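Local coordinates for putative peptidyl-arginine deiminase family protein (Campylobacter jejuni subsp. jejuni serotype O:2, PDB 6B10) that probably hydrolyses agmatine to N-carbamoylputrescine and ammonia, a step on the route to the polyamine putrescine, at residues A[156-161]-A[212-217]; A[192-197]-A[241-246]; A[219-224]-A[251-256]. One frame throughout, in Å; residues are numbered along the deposited sequence.

Contact 1: A[156-161]-A[212-217]; sequences VMLTSS and ARFIDK
Arg213, whose backbone N lies 4.2 Å from Leu158 CD2, is buried, its side chain setting out on the far side from segment 156-161, and its NH1 is gripped by two backbone carbonyls, those of Ala271 and Phe273. The rest of the guanidinium is matched by carboxylates: NE forms a salt bridge to Asp150, which also accepts from the backbone N of Phe214, and NH2 forms one to Glu15. Across the contact itself no hydrogen bond forms; the side chains meet through hydrocarbon. Leu158 touches both Ala212 and Phe214. Its CG stands anti to the backbone N (chi1 -160°), which carries CD2 across to Ala212, 3.9 Å from the methyl CB of Ala212 and equally close to the Ala212 carbonyl oxygen. The short side chain of Ala212 lets the leucine branch come close to its backbone. Further along, Leu158 CB sits 3.9 Å from Phe214 CE2, and Val156 CG1 lies 4.1 Å from CZ of the same ring, both oblique to it. The Val156 and Phe214 side chains cross at about a right angle. The two short strand segments run nearly antiparallel but 8.0 Å apart, too far for backbone pairing, and large side chains, Leu158 from one strand and Phe214 from the other, bridge the interval. Alternating residues, Val156 and Leu158 facing Ala212 and Phe214, line it. Such apolar meeting of strands from two separate three-stranded sheets is consistent with packing between blades in the pentein, or alpha/beta-propeller, fold of the guanidino-modifying enzymes.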
loop_
_atom_site.group_PDB
_atom_site.type_symbol
_atom_site.label_atom_id
_atom_site.label_comp_id
_atom_site.label_asym_id
_atom_site.label_seq_id
_atom_site.Cartn_x
_atom_site.Cartn_y
_atom_site.Cartn_z
ATOM N N VAL A 156 -15.690 -6.345 -2.124
ATOM C CA VAL A 156 -14.773 -7.468 -2.051
ATOM C C VAL A 156 -13.426 -7.000 -1.512
ATOM O O VAL A 156 -12.937 -5.926 -1.882
ATOM C CB VAL A 156 -14.587 -8.153 -3.424
ATOM C CG1 VAL A 156 -13.777 -9.430 -3.276
ATOM C CG2 VAL A 156 -15.935 -8.474 -4.057
ATOM N N MET A 157 -12.828 -7.815 -0.646
ATOM C CA MET A 157 -11.497 -7.542 -0.117
ATOM C C MET A 157 -10.599 -8.754 -0.294
ATOM O O MET A 157 -11.029 -9.889 -0.126
ATOM C CB MET A 157 -11.549 -7.166 1.368
ATOM C CG MET A 157 -10.191 -6.779 1.949
ATOM S SD MET A 157 -10.242 -6.416 3.713
ATOM C CE MET A 157 -10.280 -8.076 4.383
ATOM N N LEU A 158 -9.338 -8.485 -0.601
ATOM C CA LEU A 158 -8.334 -9.499 -0.828
ATOM C C LEU A 158 -7.375 -9.456 0.358
ATOM O O LEU A 158 -7.019 -8.379 0.836
ATOM C CB LEU A 158 -7.616 -9.165 -2.138
ATOM C CG LEU A 158 -6.829 -10.177 -2.955
ATOM C CD1 LEU A 158 -7.634 -11.432 -3.243
ATOM C CD2 LEU A 158 -6.373 -9.515 -4.255
ATOM N N THR A 159 -6.990 -10.622 0.863
ATOM C CA THR A 159 -6.061 -10.692 1.992
ATOM C C THR A 159 -5.400 -12.067 2.061
ATOM O O THR A 159 -5.846 -13.008 1.411
ATOM C CB THR A 159 -6.768 -10.370 3.334
ATOM O OG1 THR A 159 -5.795 -10.178 4.369
ATOM C CG2 THR A 159 -7.732 -11.478 3.735
ATOM N N SER A 160 -4.335 -12.169 2.845
ATOM C CA SER A 160 -3.639 -13.438 3.035
ATOM C C SER A 160 -3.985 -14.050 4.387
ATOM O O SER A 160 -3.954 -13.367 5.412
ATOM C CB SER A 160 -2.129 -13.238 2.927
ATOM O OG SER A 160 -1.437 -14.413 3.321
ATOM N N SER A 161 -4.298 -15.344 4.377
ATOM C CA SER A 161 -4.556 -16.106 5.603
ATOM C C SER A 161 -3.393 -16.058 6.596
ATOM O O SER A 161 -3.598 -16.134 7.805
ATOM C CB SER A 161 -4.854 -17.563 5.255
ATOM O OG SER A 161 -6.004 -17.655 4.436
ATOM N N ALA A 212 -0.712 -9.672 -4.665
ATOM C CA ALA A 212 -1.902 -9.526 -5.508
ATOM C C ALA A 212 -2.675 -8.268 -5.166
ATOM O O ALA A 212 -2.798 -7.919 -3.996
ATOM C CB ALA A 212 -2.806 -10.745 -5.359
ATOM N N ARG A 213 -3.216 -7.622 -6.197
ATOM C CA ARG A 213 -3.853 -6.321 -6.083
ATOM C C ARG A 213 -4.965 -6.198 -7.116
ATOM O O ARG A 213 -4.772 -6.581 -8.267
ATOM C CB ARG A 213 -2.851 -5.198 -6.402
ATOM C CG ARG A 213 -1.558 -5.158 -5.599
ATOM C CD ARG A 213 -1.751 -4.628 -4.186
ATOM N NE ARG A 213 -2.317 -3.286 -4.179
ATOM C CZ ARG A 213 -1.636 -2.156 -4.370
ATOM N NH1 ARG A 213 -0.328 -2.158 -4.597
ATOM N NH2 ARG A 213 -2.281 -1.002 -4.359
ATOM N N PHE A 214 -6.109 -5.644 -6.729
ATOM C CA PHE A 214 -7.078 -5.193 -7.716
ATOM C C PHE A 214 -6.535 -3.972 -8.447
ATOM O O PHE A 214 -5.977 -3.057 -7.824
ATOM C CB PHE A 214 -8.411 -4.814 -7.068
ATOM C CG PHE A 214 -9.188 -5.985 -6.556
ATOM C CD1 PHE A 214 -9.873 -6.810 -7.437
ATOM C CD2 PHE A 214 -9.240 -6.266 -5.198
ATOM C CE1 PHE A 214 -10.592 -7.899 -6.970
ATOM C CE2 PHE A 214 -9.960 -7.349 -4.724
ATOM C CZ PHE A 214 -10.636 -8.165 -5.614
ATOM N N ILE A 215 -6.717 -3.957 -9.764
ATOM C CA ILE A 215 -6.390 -2.786 -10.576
ATOM C C ILE A 215 -7.633 -2.137 -11.186
ATOM O O ILE A 215 -7.590 -0.979 -11.602
ATOM C CB ILE A 215 -5.360 -3.119 -11.672
ATOM C CG1 ILE A 215 -5.891 -4.170 -12.649
ATOM C CG2 ILE A 215 -4.072 -3.590 -11.028
ATOM C CD1 ILE A 215 -4.947 -4.458 -13.792
ATOM N N ASP A 216 -8.722 -2.900 -11.280
ATOM C CA ASP A 216 -10.059 -2.333 -11.443
ATOM C C ASP A 216 -11.047 -3.273 -10.758
ATOM O O ASP A 216 -10.628 -4.264 -10.154
ATOM C CB ASP A 216 -10.389 -2.034 -12.921
ATOM C CG ASP A 216 -10.469 -3.283 -13.801
ATOM O OD1 ASP A 216 -10.908 -4.362 -13.356
ATOM O OD2 ASP A 216 -10.108 -3.165 -14.980
ATOM N N LYS A 217 -12.340 -2.959 -10.809
ATOM C CA LYS A 217 -13.335 -3.738 -10.070
ATOM C C LYS A 217 -13.406 -5.200 -10.518
ATOM O O LYS A 217 -13.864 -6.043 -9.759
ATOM C CB LYS A 217 -14.730 -3.111 -10.178
ATOM C CG LYS A 217 -15.398 -3.269 -11.539
ATOM C CD LYS A 217 -16.710 -2.499 -11.584
ATOM C CE LYS A 217 -17.494 -2.820 -12.841
ATOM N NZ LYS A 217 -18.705 -1.960 -12.965
#

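Contact 2: A[192-197]-A[241-246]; sequences IWLENG and EELKKT
The carboxylate of Glu242 faces the end of strand 190-194 and takes up donors on both oxygens. OE1 accepts from the backbone N of Glu195 at 2.7 Å in an almost straight bond (177°), while OE2 accepts from the next backbone N, that of Asn196, at 2.9 Å. Both oxygens use their syn lone pairs, so two consecutive peptide N-H groups are met by one flat group. Asn196 adds a third bond from its side chain: ND2 reaches OE2 at 2.9 Å, but from above the carboxylate plane, the amide being turned 87° against it. A water also donates to OE1 of Glu242 and to the carbonyl oxygen of Trp193. A glutamate suits this place because its chain, extended beyond CG, spans from helix to strand. Glu195 turns its own carboxylate elsewhere, to the hydroxyl of Ser161.

Beneath this polar layer Leu194 CD2 packs on Leu243 CD2 at 3.7 Å, the two side chains crossing at about a right angle. Thr246 places its methyl CG2 3.9 Å from Ile192 CD1, and its OG1 is satisfied within its own segment by the Leu243 carbonyl oxygen at 2.7 Å. With three N-H donors and a water around it, the Glu242 carboxylate is probably stabilised as the anion, and the end of a strand gains acceptors from a helix side chain.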
loop_
_atom_site.group_PDB
_atom_site.type_symbol
_atom_site.label_atom_id
_atom_site.label_comp_id
_atom_site.label_asym_id
_atom_site.label_seq_id
_atom_site.Cartn_x
_atom_site.Cartn_y
_atom_site.Cartn_z
ATOM N N ILE A 192 -11.666 -12.658 0.093
ATOM C CA ILE A 192 -10.876 -13.703 -0.535
ATOM C C ILE A 192 -9.632 -13.903 0.325
ATOM O O ILE A 192 -8.775 -13.015 0.420
ATOM C CB ILE A 192 -10.494 -13.321 -1.973
ATOM C CG1 ILE A 192 -11.762 -13.175 -2.815
ATOM C CG2 ILE A 192 -9.579 -14.365 -2.593
ATOM C CD1 ILE A 192 -11.563 -12.436 -4.115
ATOM N N TRP A 193 -9.567 -15.062 0.974
ATOM C CA TRP A 193 -8.456 -15.430 1.830
ATOM C C TRP A 193 -7.471 -16.267 1.033
ATOM O O TRP A 193 -7.750 -17.424 0.733
ATOM C CB TRP A 193 -8.967 -16.249 3.017
ATOM C CG TRP A 193 -9.817 -15.488 3.993
ATOM C CD1 TRP A 193 -11.180 -15.336 3.963
ATOM C CD2 TRP A 193 -9.362 -14.798 5.159
ATOM N NE1 TRP A 193 -11.594 -14.579 5.043
ATOM C CE2 TRP A 193 -10.496 -14.237 5.788
ATOM C CE3 TRP A 193 -8.103 -14.598 5.735
ATOM C CZ2 TRP A 193 -10.405 -13.493 6.963
ATOM C CZ3 TRP A 193 -8.011 -13.852 6.898
ATOM C CH2 TRP A 193 -9.157 -13.311 7.502
ATOM N N LEU A 194 -6.324 -15.693 0.680
ATOM C CA LEU A 194 -5.314 -16.426 -0.083
ATOM C C LEU A 194 -4.377 -17.225 0.823
ATOM O O LEU A 194 -3.728 -16.662 1.703
ATOM C CB LEU A 194 -4.481 -15.484 -0.951
ATOM C CG LEU A 194 -5.115 -14.910 -2.212
ATOM C CD1 LEU A 194 -4.065 -14.083 -2.932
ATOM C CD2 LEU A 194 -5.661 -15.987 -3.138
ATOM N N GLU A 195 -4.301 -18.530 0.576
ATOM C CA GLU A 195 -3.453 -19.436 1.352
ATOM C C GLU A 195 -2.011 -19.423 0.856
ATOM O O GLU A 195 -1.075 -19.414 1.659
ATOM C CB GLU A 195 -3.983 -20.871 1.272
ATOM C CG GLU A 195 -5.413 -21.060 1.761
ATOM C CD GLU A 195 -5.574 -20.789 3.246
ATOM O OE1 GLU A 195 -4.674 -21.173 4.024
ATOM O OE2 GLU A 195 -6.603 -20.192 3.635
ATOM N N ASN A 196 -1.841 -19.405 -0.465
ATOM C CA ASN A 196 -0.539 -19.651 -1.091
ATOM C C ASN A 196 0.218 -18.418 -1.554
ATOM O O ASN A 196 -0.342 -17.329 -1.695
ATOM C CB ASN A 196 -0.721 -20.579 -2.291
ATOM C CG ASN A 196 -1.124 -21.979 -1.881
ATOM O OD1 ASN A 196 -0.313 -22.729 -1.348
ATOM N ND2 ASN A 196 -2.373 -22.343 -2.134
ATOM N N GLY A 197 1.508 -18.631 -1.803
ATOM C CA GLY A 197 2.391 -17.639 -2.385
ATOM C C GLY A 197 3.075 -16.808 -1.330
ATOM O O GLY A 197 2.562 -16.654 -0.222
ATOM N N GLU A 241 -3.519 -20.663 -9.062
ATOM C CA GLU A 241 -4.665 -21.576 -9.117
ATOM C C GLU A 241 -5.810 -21.118 -8.219
ATOM O O GLU A 241 -6.968 -21.139 -8.638
ATOM C CB GLU A 241 -4.240 -23.008 -8.759
ATOM C CG GLU A 241 -3.345 -23.674 -9.800
ATOM C CD GLU A 241 -3.971 -23.698 -11.184
ATOM O OE1 GLU A 241 -5.205 -23.866 -11.272
ATOM O OE2 GLU A 241 -3.236 -23.540 -12.184
ATOM N N GLU A 242 -5.483 -20.707 -6.991
ATOM C CA GLU A 242 -6.461 -20.094 -6.090
ATOM C C GLU A 242 -7.174 -18.915 -6.746
ATOM O O GLU A 242 -8.399 -18.816 -6.714
ATOM C CB GLU A 242 -5.778 -19.578 -4.827
ATOM C CG GLU A 242 -5.802 -20.517 -3.649
ATOM C CD GLU A 242 -5.066 -19.925 -2.474
ATOM O OE1 GLU A 242 -5.724 -19.509 -1.499
ATOM O OE2 GLU A 242 -3.823 -19.846 -2.538
ATOM N N LEU A 243 -6.394 -18.018 -7.343
ATOM C CA LEU A 243 -6.952 -16.818 -7.954
ATOM C C LEU A 243 -7.818 -17.143 -9.165
ATOM O O LEU A 243 -8.760 -16.413 -9.461
ATOM C CB LEU A 243 -5.838 -15.833 -8.326
ATOM C CG LEU A 243 -5.145 -15.154 -7.131
ATOM C CD1 LEU A 243 -3.961 -14.324 -7.592
ATOM C CD2 LEU A 243 -6.115 -14.288 -6.351
ATOM N N LYS A 244 -7.518 -18.246 -9.847
ATOM C CA LYS A 244 -8.351 -18.690 -10.967
ATOM C C LYS A 244 -9.749 -19.116 -10.524
ATOM O O LYS A 244 -10.686 -19.048 -11.312
ATOM C CB LYS A 244 -7.659 -19.809 -11.761
ATOM C CG LYS A 244 -6.606 -19.273 -12.715
ATOM C CD LYS A 244 -5.520 -20.288 -13.016
ATOM C CE LYS A 244 -6.043 -21.438 -13.854
ATOM N NZ LYS A 244 -4.911 -22.244 -14.386
ATOM N N LYS A 245 -9.890 -19.534 -9.267
ATOM C CA LYS A 245 -11.203 -19.916 -8.717
ATOM C C LYS A 245 -12.115 -18.732 -8.395
ATOM O O LYS A 245 -13.322 -18.916 -8.267
ATOM C CB LYS A 245 -11.050 -20.772 -7.448
ATOM C CG LYS A 245 -10.913 -22.268 -7.694
ATOM C CD LYS A 245 -9.470 -22.708 -7.860
ATOM C CE LYS A 245 -9.336 -24.214 -7.683
ATOM N NZ LYS A 245 -7.913 -24.648 -7.614
ATOM N N THR A 246 -11.553 -17.529 -8.262
ATOM C CA THR A 246 -12.336 -16.355 -7.854
ATOM C C THR A 246 -13.254 -15.821 -8.958
ATOM O O THR A 246 -14.239 -15.147 -8.670
ATOM C CB THR A 246 -11.431 -15.190 -7.398
ATOM O OG1 THR A 246 -10.598 -14.771 -8.487
ATOM C CG2 THR A 246 -10.563 -15.594 -6.212
HETATM O O HOH W 1 -8.456 -18.684 -1.995
#

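Contact 3: A[219-224]-A[251-256]; sequences TIAHCI and LELPIP
His222 and Glu252 are paired neighbours in adjacent strands whose side chains lie side by side and point the same way. The imidazole and carboxylate planes stand 70° apart, and the methylene CG of Glu252 rests 3.9 Å from His222 CE1. A water joins their far ends: it lies at the ring edge, in plane, 2.8 Å from His222 NE2, and donates to Glu252 OE2. At the ring's other nitrogen, ND1 donates to the carbonyl oxygen of Cys223, so both nitrogens are engaged and the rotation of the imidazole is fixed. His222 has its CG between the backbone N and the carbonyl carbon (chi1 69°), which tilts the ring toward Glu252 while ND1 still reaches the Cys223 carbonyl oxygen. Glu252 OE2 also forms a salt bridge to Lys240, and Met239 and Leu243 of the same helix, 233-244, touch the histidine.

Ile224 shares this face, its CG2 lying 3.8 Å from Glu252 OE1 and 4.0 Å from Pro254 CB. The opposite face, with Ala221, Cys223, Leu251 and Leu253, is mainly apolar. Here Ala221 CB is met by Leu253 CD1 at 3.9 Å and by Leu251 CD2, a small residue flanked by two leucines. Proline is tolerated at 254 because its nitrogen has no part in the ladder: the backbone bonds across the contact come from N atoms of Leu251, Leu253 and, just past the strand end, Ile255 in one segment, and of His222 and Ile224 in the other. The shortest joins Leu253 N to His222 O at 2.8 Å. Two parallel strands joined through helix 233-244, which covers the His222 face, make up a classic beta-alpha-beta crossover.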
loop_
_atom_site.group_PDB
_atom_site.type_symbol
_atom_site.label_atom_id
_atom_site.label_comp_id
_atom_site.label_asym_id
_atom_site.label_seq_id
_atom_site.Cartn_x
_atom_site.Cartn_y
_atom_site.Cartn_z
ATOM N N THR A 219 -10.586 -6.963 -11.990
ATOM C CA THR A 219 -9.269 -7.483 -12.362
ATOM C C THR A 219 -8.261 -7.505 -11.219
ATOM O O THR A 219 -8.113 -6.523 -10.485
ATOM C CB THR A 219 -8.682 -6.656 -13.510
ATOM O OG1 THR A 219 -9.708 -6.376 -14.469
ATOM C CG2 THR A 219 -7.544 -7.391 -14.184
ATOM N N ILE A 220 -7.555 -8.624 -11.097
ATOM C CA ILE A 220 -6.500 -8.788 -10.116
ATOM C C ILE A 220 -5.155 -8.987 -10.808
ATOM O O ILE A 220 -4.999 -9.886 -11.650
ATOM C CB ILE A 220 -6.765 -9.987 -9.187
ATOM C CG1 ILE A 220 -7.998 -9.709 -8.328
ATOM C CG2 ILE A 220 -5.556 -10.241 -8.290
ATOM C CD1 ILE A 220 -8.486 -10.894 -7.525
ATOM N N ALA A 221 -4.192 -8.143 -10.445
ATOM C CA ALA A 221 -2.821 -8.289 -10.901
ATOM C C ALA A 221 -2.071 -9.015 -9.807
ATOM O O ALA A 221 -2.199 -8.649 -8.642
ATOM C CB ALA A 221 -2.193 -6.928 -11.153
ATOM N N HIS A 222 -1.285 -10.028 -10.175
ATOM C CA HIS A 222 -0.655 -10.907 -9.193
ATOM C C HIS A 222 0.724 -11.396 -9.629
ATOM O O HIS A 222 0.983 -11.625 -10.816
ATOM C CB HIS A 222 -1.558 -12.114 -8.866
ATOM C CG HIS A 222 -1.716 -13.091 -9.995
ATOM N ND1 HIS A 222 -0.824 -14.119 -10.222
ATOM C CD2 HIS A 222 -2.661 -13.196 -10.959
ATOM C CE1 HIS A 222 -1.207 -14.804 -11.287
ATOM N NE2 HIS A 222 -2.319 -14.265 -11.750
ATOM N N CYS A 223 1.598 -11.565 -8.643
ATOM C CA CYS A 223 2.941 -12.058 -8.882
ATOM C C CYS A 223 2.919 -13.454 -9.460
ATOM O O CYS A 223 2.053 -14.258 -9.138
ATOM C CB CYS A 223 3.749 -12.055 -7.590
ATOM S SG CYS A 223 4.050 -10.388 -6.986
ATOM N N ILE A 224 3.866 -13.719 -10.345
ATOM C CA ILE A 224 4.071 -15.058 -10.889
ATOM C C ILE A 224 5.576 -15.238 -11.045
ATOM O O ILE A 224 6.331 -14.264 -11.028
ATOM C CB ILE A 224 3.304 -15.262 -12.226
ATOM C CG1 ILE A 224 3.076 -16.743 -12.540
ATOM C CG2 ILE A 224 4.039 -14.633 -13.400
ATOM C CD1 ILE A 224 2.379 -17.547 -11.460
ATOM N N LEU A 251 -4.101 -10.657 -14.295
ATOM C CA LEU A 251 -2.992 -10.054 -15.024
ATOM C C LEU A 251 -1.713 -10.428 -14.281
ATOM O O LEU A 251 -1.631 -10.256 -13.068
ATOM C CB LEU A 251 -3.182 -8.532 -15.104
ATOM C CG LEU A 251 -2.198 -7.693 -15.931
ATOM C CD1 LEU A 251 -2.878 -6.454 -16.511
ATOM C CD2 LEU A 251 -0.985 -7.273 -15.104
ATOM N N GLU A 252 -0.717 -10.952 -14.994
ATOM C CA GLU A 252 0.458 -11.525 -14.327
ATOM C C GLU A 252 1.592 -10.525 -14.195
ATOM O O GLU A 252 1.836 -9.714 -15.091
ATOM C CB GLU A 252 0.933 -12.779 -15.059
ATOM C CG GLU A 252 -0.039 -13.944 -14.938
ATOM C CD GLU A 252 0.469 -15.227 -15.573
ATOM O OE1 GLU A 252 1.544 -15.216 -16.212
ATOM O OE2 GLU A 252 -0.216 -16.260 -15.417
ATOM N N LEU A 253 2.277 -10.592 -13.064
ATOM C CA LEU A 253 3.411 -9.728 -12.771
ATOM C C LEU A 253 4.616 -10.612 -12.491
ATOM O O LEU A 253 4.867 -10.955 -11.344
ATOM C CB LEU A 253 3.109 -8.856 -11.550
ATOM C CG LEU A 253 1.848 -7.995 -11.615
ATOM C CD1 LEU A 253 1.557 -7.387 -10.251
ATOM C CD2 LEU A 253 1.974 -6.908 -12.682
ATOM N N PRO A 254 5.362 -11.005 -13.543
ATOM C CA PRO A 254 6.495 -11.910 -13.337
ATOM C C PRO A 254 7.601 -11.263 -12.527
ATOM O O PRO A 254 8.065 -10.185 -12.870
ATOM C CB PRO A 254 6.977 -12.209 -14.762
ATOM C CG PRO A 254 6.481 -11.063 -15.585
ATOM C CD PRO A 254 5.174 -10.679 -14.968
ATOM N N ILE A 255 8.022 -11.921 -11.454
ATOM C CA ILE A 255 9.057 -11.359 -10.590
ATOM C C ILE A 255 10.369 -11.228 -11.359
ATOM O O ILE A 255 10.629 -12.000 -12.284
ATOM C CB ILE A 255 9.262 -12.184 -9.293
ATOM C CG1 ILE A 255 9.791 -13.592 -9.586
ATOM C CG2 ILE A 255 7.963 -12.237 -8.496
ATOM C CD1 ILE A 255 10.056 -14.425 -8.340
ATOM N N PRO A 256 11.188 -10.226 -11.007
ATOM C CA PRO A 256 12.446 -10.066 -11.714
ATOM C C PRO A 256 13.441 -11.158 -11.320
ATOM O O PRO A 256 13.158 -11.959 -10.428
ATOM C CB PRO A 256 12.933 -8.693 -11.249
ATOM C CG PRO A 256 12.353 -8.534 -9.895
ATOM C CD PRO A 256 11.028 -9.232 -9.932
HETATM O O HOH W 2 -2.665 -15.699 -14.150
#

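Overall arrangement
The three contacts cluster, each touching the other two. Contacts 1 and 3 are buried; contact 2 is only partly so and lies furthest, about 20 Å between centres, from the middle of the chain. Between its own segments contact 1 is apolar, though Asp150 beside it adds polar links between the two sheets, whereas contact 3 lies within one of those sheets and is dominated by backbone pairing. They share a sheet, since strand 212-216 pairs with 219-224. Contact 2 belongs to the other sheet, whose strand 190-194 neighbours 156-160, and relies on a carboxylate holding backbone N-H groups. Leu243, from contact 2, also packs through CD1 on His222 of contact 3.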